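Local coordinates for protein putative deoxyribonuclease yjjV (Escherichia coli, PDB 1ZZM) that probably hydrolyses ester bonds as a TatD-type metallo-dependent hydrolase that holds two divalent metal ions in its active site, at residues V95-L100 / V155-S160; H144-D149 / V170-K175; L197-L202 / D242-A247. All blocks are in the same frame, centred on the assembly; numbering follows the deposited sequence.

In the fold
All three contacts belong to one TIM-barrel-type fold but lie at different depths. Contact 1 is in the middle, about 5 Å from the centre of the chain, where two zinc ions sit in the active site; a polyether, probably from the crystallisation liquor, lies about 5 Å from the Glu97 side chain. Contact 2, its centre about 12 Å from that of contact 1, packs the end of helix 138-148 against the turn that follows helix 163-171. The two meet where Val156 N and Lys175 O, 2.9 Å apart, probably hydrogen-bond between adjacent strands. Lys175 NZ, 3.0 Å from Ala200 O, probably hydrogen-bonds to contact 3. Contact 3, about 19 Å from contact 1 between centres, lies away from the metal sites.

Contact 1: V95-L100 / V155-S160; sequences VGEIGL and VVHGFS. With ZN (zinc ion), chain C; ZN (zinc ion), chain B.
Glu97 and His157 mark the closest approach of the two backbones, CA to CA 9.0 Å, since strand 130-135 lies between strands 95-101 and 154-156; side chains and metal span the gap. Glu97, where its strand turns a corner, has CG anti to the backbone N (chi1 -153°) and an extended chain beyond, carrying the carboxylate to the metals. There OE1 binds the chain B zinc at 2.0 Å and OE2 the chain C zinc at 2.1 Å. This carboxylate bridges a two-metal centre at the barrel end where TIM barrels carry their active sites: His157 follows the C-terminal end of strand 154-156, Glu97 sits at the break in strand 95-101. His157 NE2 also binds the chain C zinc, at 2.1 Å, its ring plane 86° from the carboxylate plane; the 3.0 Å from Glu97 OE2 to His157 NE2 separates two ligands of one ion. Imidazole suits this place: while NE2 binds zinc, ND1 hydrogen-bonds to Glu205, and the two together fix the ring's rotation. Water 1 bridges the zincs, 2.0 Å from each, and is likely polarised by both. His9, His11 and Asp207 belong to the chain B zinc site, His133 to that of chain C.

Contact 2: H144-D149 / V170-K175; sequences HLKRHD and VQLGYK. With ZN (zinc ion), chain D.
Leu145 O takes two hydrogen bonds: one from Asp149 N at 3.1 Å, as the helix closes its last turn, and one from water 3 at 2.6 Å. The same water lies in the plane of the Tyr174 ring and hydrogen-bonds to Tyr174 OH, also at 2.6 Å, linking a helix carbonyl to a phenol. Beside this bridge the contact is apolar. Leu145 CG lies beside the backbone N and anti to the carbonyl carbon (chi1 -57°), which sends CD1 over one face of the Tyr174 ring, 3.8 Å from the centroid and only 5° off the ring normal, a CH-pi contact almost straight over the centre. Its other methyl, CD2, reaches further along the ring and lies 3.7 Å from Tyr174 OH. A phenylalanine in place of Tyr174 would lack the hydroxyl, and water 3 would probably be left without its phenol mate. Leu172 comes across Lys146 at about a right angle, its CD2 3.9 Å from Lys146 CB; a lysine fits here because its aliphatic base can pack while the ammonium end runs off towards solvent. Gly173, at positive phi in a Schellman motif, lets the chain leave its helix and bring Tyr174 back inward. Elsewhere on helix 138-148, His144 ND1 and His148 NE2 share with Asp117 a third zinc, separate from the active-site pair. The last turn of this helix thus packs against the chain leaving helix 163-171 towards strand 175-178, with Leu145 and Tyr174 both touching Leu132 of strand 130-135.

Contact 3: L197-L202 / D242-A247; sequences LPLASL and DEIAQA
Leu199 points its branched end at the helical surface made by Glu243, Ile244 and Ala247, and its branch carbon CG and its two methyls meet the helix at different points. CG faces Ala247 CB at 3.5 Å, tighter than usual for two carbons, so the small alanine is what allows the leucine so near to the helix. CD2 lies 3.7 Å from the same Ala247 CB and also looks onto the helix backbone, 4.2 Å from Ile244 CA. The other methyl, CD1, turns to Ile244 CG2 at 4.3 Å, a looser apolar contact. With CG anti to the backbone N (chi1 -164°), the isobutyl group is carried away from its own chain and across to the helix. Glu243 crosses Leu199 obliquely at the exposed edge of the contact: its extended chain brings OE2 to 3.5 Å from Leu199 CD2, a van der Waals contact in which one carboxylate oxygen touches a methyl group. Ile244, one residue on, has its bulk turned more into the protein and packs on Phe230 and Leu233 of helix 226-236.

Behind Leu199 the backbone is held in a short 3-10 turn. Pro198 O accepts from both Ser201 N and Ser201 OG, each at 2.9 Å, and OG lies in the carbonyl plane with a C=O...O angle of 150°. A serine suits this place since its short hydroxyl can fold back onto the turn. Asn251, further along helix 241-256, hydrogen-bonds through ND2 to Leu199 O and Leu202 O. The loop that carries Leu199 follows helix 190-196 and leads into strand 202-204; such alpha-to-beta connections in a TIM barrel lie at the N-terminal ends of the strands, the face opposite the active site, and here one is packed against the chain's last helix.

Contact 1: V95-L100 / V155-S160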
loop_
_atom_site.group_PDB
_atom_site.type_symbol
_atom_site.label_atom_id
_atom_site.label_comp_id
_atom_site.label_asym_id
_atom_site.label_seq_id
_atom_site.Cartn_x
_atom_site.Cartn_y
_atom_site.Cartn_z
ATOM N N VAL A 95 2.060 -8.754 -4.859
ATOM C CA VAL A 95 2.676 -8.278 -6.084
ATOM C C VAL A 95 2.385 -6.821 -5.860
ATOM O O VAL A 95 1.242 -6.325 -5.872
ATOM C CB VAL A 95 2.000 -8.788 -7.326
ATOM C CG1 VAL A 95 2.514 -8.026 -8.569
ATOM C CG2 VAL A 95 2.296 -10.272 -7.456
ATOM N N GLY A 96 3.453 -6.123 -5.607
ATOM C CA GLY A 96 3.231 -4.781 -5.274
ATOM C C GLY A 96 4.364 -3.834 -5.267
ATOM O O GLY A 96 5.568 -4.125 -5.222
ATOM N N GLU A 97 3.610 -2.799 -5.587
ATOM C CA GLU A 97 3.349 -1.443 -5.915
ATOM C C GLU A 97 3.285 -1.401 -7.406
ATOM O O GLU A 97 4.274 -1.239 -8.106
ATOM C CB GLU A 97 4.063 -0.260 -5.301
ATOM C CG GLU A 97 2.919 0.794 -5.465
ATOM C CD GLU A 97 3.008 2.083 -4.665
ATOM O OE1 GLU A 97 3.990 2.334 -3.938
ATOM O OE2 GLU A 97 2.040 2.862 -4.782
ATOM N N ILE A 98 2.068 -1.657 -7.869
ATOM C CA ILE A 98 1.749 -1.619 -9.297
ATOM C C ILE A 98 0.518 -0.721 -9.353
ATOM O O ILE A 98 -0.061 -0.414 -8.309
ATOM C CB ILE A 98 1.390 -2.993 -9.858
ATOM C CG1 ILE A 98 0.080 -3.490 -9.235
ATOM C CG2 ILE A 98 2.523 -3.961 -9.579
ATOM C CD1 ILE A 98 -0.252 -4.925 -9.623
ATOM N N GLY A 99 0.157 -0.256 -10.550
ATOM C CA GLY A 99 -1.010 0.586 -10.646
ATOM C C GLY A 99 -0.905 1.570 -11.802
ATOM O O GLY A 99 -0.218 1.316 -12.791
ATOM N N LEU A 100 -1.654 2.663 -11.671
ATOM C CA LEU A 100 -1.737 3.689 -12.687
ATOM C C LEU A 100 -1.617 5.065 -12.063
ATOM O O LEU A 100 -1.955 5.266 -10.896
ATOM C CB LEU A 100 -3.085 3.610 -13.389
ATOM C CG LEU A 100 -3.463 2.214 -13.901
ATOM C CD1 LEU A 100 -4.928 2.245 -14.179
ATOM C CD2 LEU A 100 -2.638 1.808 -15.140
ATOM N N VAL A 155 -5.364 -4.220 -2.177
ATOM C CA VAL A 155 -5.693 -2.947 -1.536
ATOM C C VAL A 155 -5.392 -1.797 -2.504
ATOM O O VAL A 155 -4.388 -1.834 -3.226
ATOM C CB VAL A 155 -4.832 -2.712 -0.223
ATOM C CG1 VAL A 155 -3.326 -2.916 -0.508
ATOM C CG2 VAL A 155 -5.066 -1.295 0.319
ATOM N N VAL A 156 -6.279 -0.812 -2.558
ATOM C CA VAL A 156 -5.996 0.382 -3.343
ATOM C C VAL A 156 -5.423 1.290 -2.260
ATOM O O VAL A 156 -6.142 1.832 -1.419
ATOM C CB VAL A 156 -7.241 1.010 -3.956
ATOM C CG1 VAL A 156 -6.835 2.371 -4.626
ATOM C CG2 VAL A 156 -7.789 0.064 -5.033
ATOM N N HIS A 157 -4.105 1.430 -2.250
ATOM C CA HIS A 157 -3.450 2.202 -1.193
ATOM C C HIS A 157 -3.608 3.724 -1.291
ATOM O O HIS A 157 -3.948 4.260 -2.353
ATOM C CB HIS A 157 -1.966 1.824 -1.159
ATOM C CG HIS A 157 -1.052 2.892 -1.678
ATOM N ND1 HIS A 157 -0.648 3.968 -0.911
ATOM C CD2 HIS A 157 -0.519 3.084 -2.911
ATOM C CE1 HIS A 157 0.094 4.777 -1.652
ATOM N NE2 HIS A 157 0.187 4.267 -2.864
ATOM N N GLY A 158 -3.391 4.396 -0.156
ATOM C CA GLY A 158 -3.429 5.854 -0.089
ATOM C C GLY A 158 -4.608 6.455 -0.796
ATOM O O GLY A 158 -4.497 7.478 -1.437
ATOM N N PHE A 159 -5.762 5.834 -0.635
ATOM C CA PHE A 159 -6.944 6.292 -1.321
ATOM C C PHE A 159 -7.397 7.727 -1.071
ATOM O O PHE A 159 -7.471 8.191 0.073
ATOM C CB PHE A 159 -8.142 5.379 -0.998
ATOM C CG PHE A 159 -9.401 5.756 -1.744
ATOM C CD1 PHE A 159 -9.629 5.293 -3.037
ATOM C CD2 PHE A 159 -10.333 6.629 -1.168
ATOM C CE1 PHE A 159 -10.766 5.696 -3.760
ATOM C CE2 PHE A 159 -11.468 7.031 -1.888
ATOM C CZ PHE A 159 -11.677 6.566 -3.182
ATOM N N SER A 160 -7.683 8.423 -2.159
ATOM C CA SER A 160 -8.261 9.756 -2.059
ATOM C C SER A 160 -9.202 9.807 -3.239
ATOM O O SER A 160 -8.799 9.538 -4.369
ATOM C CB SER A 160 -7.240 10.877 -2.195
ATOM O OG SER A 160 -7.954 12.111 -2.127
HETATM ZN ZN ZN C . 1.527 4.879 -4.359
HETATM ZN ZN ZN B . 3.876 3.688 -2.465
HETATM O O HOH W 1 3.465 5.158 -3.794
HETATM O O HOH W 2 1.305 7.195 -3.673
#

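Contact 2: H144-D149 / V170-K175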
loop_
_atom_site.group_PDB
_atom_site.type_symbol
_atom_site.label_atom_id
_atom_site.label_comp_id
_atom_site.label_asym_id
_atom_site.label_seq_id
_atom_site.Cartn_x
_atom_site.Cartn_y
_atom_site.Cartn_z
ATOM N N HIS A 144 -10.205 -2.492 -15.019
ATOM C CA HIS A 144 -9.253 -3.605 -15.162
ATOM C C HIS A 144 -9.451 -4.623 -14.025
ATOM O O HIS A 144 -9.466 -5.824 -14.276
ATOM C CB HIS A 144 -7.777 -3.106 -15.138
ATOM C CG HIS A 144 -7.364 -2.338 -16.372
ATOM N ND1 HIS A 144 -7.181 -2.936 -17.599
ATOM C CD2 HIS A 144 -7.167 -1.012 -16.574
ATOM C CE1 HIS A 144 -6.900 -2.015 -18.507
ATOM N NE2 HIS A 144 -6.890 -0.837 -17.911
ATOM N N LEU A 145 -9.605 -4.161 -12.778
ATOM C CA LEU A 145 -9.790 -5.137 -11.684
ATOM C C LEU A 145 -11.037 -5.990 -11.908
ATOM O O LEU A 145 -11.032 -7.212 -11.667
ATOM C CB LEU A 145 -9.892 -4.443 -10.329
ATOM C CG LEU A 145 -8.671 -3.547 -10.010
ATOM C CD1 LEU A 145 -8.908 -2.807 -8.685
ATOM C CD2 LEU A 145 -7.404 -4.374 -9.940
ATOM N N LYS A 146 -12.125 -5.346 -12.316
ATOM C CA LYS A 146 -13.333 -6.106 -12.564
ATOM C C LYS A 146 -13.073 -7.169 -13.646
ATOM O O LYS A 146 -13.409 -8.332 -13.473
ATOM C CB LYS A 146 -14.470 -5.185 -12.987
ATOM C CG LYS A 146 -15.814 -5.942 -13.172
ATOM C CD LYS A 146 -16.807 -5.085 -13.932
ATOM C CE LYS A 146 -18.154 -5.791 -14.150
ATOM N NZ LYS A 146 -18.978 -5.771 -12.903
ATOM N N ARG A 147 -12.441 -6.778 -14.743
ATOM C CA ARG A 147 -12.166 -7.716 -15.824
ATOM C C ARG A 147 -11.263 -8.882 -15.498
ATOM O O ARG A 147 -11.544 -10.022 -15.882
ATOM C CB ARG A 147 -11.543 -6.973 -17.011
ATOM C CG ARG A 147 -12.533 -6.073 -17.680
ATOM C CD ARG A 147 -11.978 -5.435 -18.904
ATOM N NE ARG A 147 -13.052 -4.725 -19.597
ATOM C CZ ARG A 147 -12.847 -3.703 -20.411
ATOM N NH1 ARG A 147 -11.614 -3.280 -20.626
ATOM N NH2 ARG A 147 -13.878 -3.101 -20.995
ATOM N N HIS A 148 -10.183 -8.615 -14.773
ATOM C CA HIS A 148 -9.229 -9.670 -14.516
ATOM C C HIS A 148 -9.498 -10.567 -13.327
ATOM O O HIS A 148 -8.883 -11.608 -13.203
ATOM C CB HIS A 148 -7.838 -9.055 -14.563
ATOM C CG HIS A 148 -7.619 -8.284 -15.827
ATOM N ND1 HIS A 148 -7.814 -8.850 -17.074
ATOM C CD2 HIS A 148 -7.352 -6.975 -16.046
ATOM C CE1 HIS A 148 -7.677 -7.921 -18.002
ATOM N NE2 HIS A 148 -7.401 -6.773 -17.404
ATOM N N ASP A 149 -10.428 -10.144 -12.474
ATOM C CA ASP A 149 -10.912 -10.959 -11.364
ATOM C C ASP A 149 -9.842 -11.758 -10.625
ATOM O O ASP A 149 -9.742 -12.984 -10.751
ATOM C CB ASP A 149 -11.991 -11.880 -11.956
ATOM C CG ASP A 149 -12.663 -12.748 -10.924
ATOM O OD1 ASP A 149 -12.820 -12.333 -9.747
ATOM O OD2 ASP A 149 -13.051 -13.861 -11.320
ATOM N N VAL A 170 -14.461 -1.621 -3.135
ATOM C CA VAL A 170 -14.875 -2.512 -2.048
ATOM C C VAL A 170 -15.798 -3.613 -2.596
ATOM O O VAL A 170 -15.694 -4.787 -2.197
ATOM C CB VAL A 170 -15.604 -1.696 -0.942
ATOM C CG1 VAL A 170 -16.193 -2.618 0.130
ATOM C CG2 VAL A 170 -14.608 -0.746 -0.284
ATOM N N GLN A 171 -16.678 -3.233 -3.521
ATOM C CA GLN A 171 -17.606 -4.196 -4.109
ATOM C C GLN A 171 -16.874 -5.201 -5.010
ATOM O O GLN A 171 -17.378 -6.301 -5.248
ATOM C CB GLN A 171 -18.756 -3.443 -4.813
ATOM C CG GLN A 171 -19.596 -2.689 -3.743
ATOM C CD GLN A 171 -20.576 -1.629 -4.279
ATOM O OE1 GLN A 171 -20.514 -1.205 -5.445
ATOM N NE2 GLN A 171 -21.474 -1.170 -3.396
ATOM N N LEU A 172 -15.674 -4.844 -5.466
ATOM C CA LEU A 172 -14.867 -5.777 -6.262
ATOM C C LEU A 172 -14.011 -6.648 -5.316
ATOM O O LEU A 172 -13.234 -7.495 -5.769
ATOM C CB LEU A 172 -13.964 -5.014 -7.252
ATOM C CG LEU A 172 -14.794 -4.417 -8.385
ATOM C CD1 LEU A 172 -13.898 -3.522 -9.286
ATOM C CD2 LEU A 172 -15.395 -5.567 -9.180
ATOM N N GLY A 173 -14.142 -6.407 -4.008
ATOM C CA GLY A 173 -13.420 -7.176 -3.004
ATOM C C GLY A 173 -12.089 -6.599 -2.567
ATOM O O GLY A 173 -11.323 -7.249 -1.856
ATOM N N TYR A 174 -11.812 -5.376 -2.991
ATOM C CA TYR A 174 -10.542 -4.720 -2.641
ATOM C C TYR A 174 -10.643 -3.931 -1.350
ATOM O O TYR A 174 -11.747 -3.506 -0.948
ATOM C CB TYR A 174 -10.104 -3.789 -3.779
ATOM C CG TYR A 174 -9.600 -4.592 -4.957
ATOM C CD1 TYR A 174 -8.233 -4.868 -5.101
ATOM C CD2 TYR A 174 -10.498 -5.208 -5.826
ATOM C CE1 TYR A 174 -7.782 -5.754 -6.079
ATOM C CE2 TYR A 174 -10.072 -6.091 -6.791
ATOM C CZ TYR A 174 -8.708 -6.363 -6.907
ATOM O OH TYR A 174 -8.285 -7.268 -7.836
ATOM N N LYS A 175 -9.497 -3.773 -0.689
ATOM C CA LYS A 175 -9.456 -2.986 0.531
ATOM C C LYS A 175 -9.051 -1.572 0.166
ATOM O O LYS A 175 -8.612 -1.311 -0.962
ATOM C CB LYS A 175 -8.469 -3.565 1.513
ATOM C CG LYS A 175 -9.094 -4.450 2.559
ATOM C CD LYS A 175 -9.585 -5.732 2.027
ATOM C CE LYS A 175 -9.689 -6.775 3.172
ATOM N NZ LYS A 175 -11.106 -7.097 3.558
HETATM ZN ZN ZN D . -6.850 -4.996 -18.164
HETATM O O HOH W 3 -10.121 -8.295 -9.443
#

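Contact 3: L197-L202 / D242-A247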
loop_
_atom_site.group_PDB
_atom_site.type_symbol
_atom_site.label_atom_id
_atom_site.label_comp_id
_atom_site.label_asym_id
_atom_site.label_seq_id
_atom_site.Cartn_x
_atom_site.Cartn_y
_atom_site.Cartn_z
ATOM N N LEU A 197 -17.251 3.830 4.825
ATOM C CA LEU A 197 -16.941 2.467 4.376
ATOM C C LEU A 197 -17.038 1.445 5.504
ATOM O O LEU A 197 -16.897 1.785 6.674
ATOM C CB LEU A 197 -15.529 2.423 3.770
ATOM C CG LEU A 197 -15.277 3.322 2.526
ATOM C CD1 LEU A 197 -13.772 3.294 2.124
ATOM C CD2 LEU A 197 -16.149 2.830 1.361
ATOM N N PRO A 198 -17.297 0.171 5.155
ATOM C CA PRO A 198 -17.400 -0.936 6.123
ATOM C C PRO A 198 -16.037 -1.031 6.806
ATOM O O PRO A 198 -14.997 -0.951 6.138
ATOM C CB PRO A 198 -17.604 -2.160 5.255
ATOM C CG PRO A 198 -18.282 -1.609 4.002
ATOM C CD PRO A 198 -17.607 -0.263 3.784
ATOM N N LEU A 199 -16.031 -1.226 8.113
ATOM C CA LEU A 199 -14.764 -1.321 8.827
ATOM C C LEU A 199 -13.836 -2.428 8.291
ATOM O O LEU A 199 -12.610 -2.307 8.369
ATOM C CB LEU A 199 -15.024 -1.577 10.311
ATOM C CG LEU A 199 -13.859 -1.338 11.273
ATOM C CD1 LEU A 199 -13.241 0.055 11.001
ATOM C CD2 LEU A 199 -14.387 -1.388 12.722
ATOM N N ALA A 200 -14.420 -3.506 7.772
ATOM C CA ALA A 200 -13.627 -4.622 7.272
ATOM C C ALA A 200 -12.919 -4.273 5.995
ATOM O O ALA A 200 -12.076 -5.036 5.538
ATOM C CB ALA A 200 -14.512 -5.853 7.043
ATOM N N SER A 201 -13.230 -3.116 5.400
ATOM C CA SER A 201 -12.549 -2.807 4.147
ATOM C C SER A 201 -11.292 -1.929 4.291
ATOM O O SER A 201 -10.583 -1.708 3.314
ATOM C CB SER A 201 -13.506 -2.098 3.197
ATOM O OG SER A 201 -13.639 -0.744 3.548
ATOM N N LEU A 202 -11.018 -1.466 5.500
ATOM C CA LEU A 202 -9.902 -0.552 5.748
ATOM C C LEU A 202 -8.552 -1.137 6.185
ATOM O O LEU A 202 -8.498 -2.084 6.953
ATOM C CB LEU A 202 -10.320 0.464 6.815
ATOM C CG LEU A 202 -11.667 1.165 6.600
ATOM C CD1 LEU A 202 -11.881 2.201 7.717
ATOM C CD2 LEU A 202 -11.709 1.831 5.219
ATOM N N ASP A 242 -10.691 0.594 20.256
ATOM C CA ASP A 242 -10.191 -0.767 20.336
ATOM C C ASP A 242 -10.791 -1.662 19.262
ATOM O O ASP A 242 -10.127 -2.574 18.767
ATOM C CB ASP A 242 -10.400 -1.336 21.744
ATOM C CG ASP A 242 -9.210 -1.044 22.669
ATOM O OD1 ASP A 242 -8.730 0.117 22.704
ATOM O OD2 ASP A 242 -8.745 -1.976 23.368
ATOM N N GLU A 243 -12.031 -1.386 18.868
ATOM C CA GLU A 243 -12.650 -2.190 17.830
ATOM C C GLU A 243 -12.013 -1.847 16.468
ATOM O O GLU A 243 -11.803 -2.731 15.619
ATOM C CB GLU A 243 -14.145 -1.918 17.757
ATOM C CG GLU A 243 -14.881 -2.933 16.900
ATOM C CD GLU A 243 -16.222 -2.418 16.425
ATOM O OE1 GLU A 243 -16.944 -1.799 17.230
ATOM O OE2 GLU A 243 -16.550 -2.638 15.240
ATOM N N ILE A 244 -11.728 -0.567 16.256
ATOM C CA ILE A 244 -11.122 -0.143 15.001
ATOM C C ILE A 244 -9.713 -0.715 14.880
ATOM O O ILE A 244 -9.352 -1.279 13.847
ATOM C CB ILE A 244 -11.035 1.409 14.892
ATOM C CG1 ILE A 244 -12.448 2.019 14.928
ATOM C CG2 ILE A 244 -10.289 1.811 13.571
ATOM C CD1 ILE A 244 -12.425 3.568 15.085
ATOM N N ALA A 245 -8.916 -0.585 15.934
ATOM C CA ALA A 245 -7.548 -1.103 15.895
ATOM C C ALA A 245 -7.559 -2.592 15.580
ATOM O O ALA A 245 -6.765 -3.066 14.765
ATOM C CB ALA A 245 -6.863 -0.862 17.220
ATOM N N GLN A 246 -8.447 -3.347 16.232
ATOM C CA GLN A 246 -8.508 -4.786 15.986
ATOM C C GLN A 246 -8.962 -5.098 14.564
ATOM O O GLN A 246 -8.497 -6.059 13.954
ATOM C CB GLN A 246 -9.464 -5.501 16.953
ATOM C CG GLN A 246 -9.411 -7.015 16.767
ATOM C CD GLN A 246 -7.992 -7.561 16.963
ATOM O OE1 GLN A 246 -7.414 -7.471 18.059
ATOM N NE2 GLN A 246 -7.415 -8.108 15.894
ATOM N N ALA A 247 -9.852 -4.284 14.023
ATOM C CA ALA A 247 -10.316 -4.538 12.667
ATOM C C ALA A 247 -9.181 -4.341 11.647
ATOM O O ALA A 247 -8.986 -5.158 10.737
ATOM C CB ALA A 247 -11.463 -3.638 12.350
#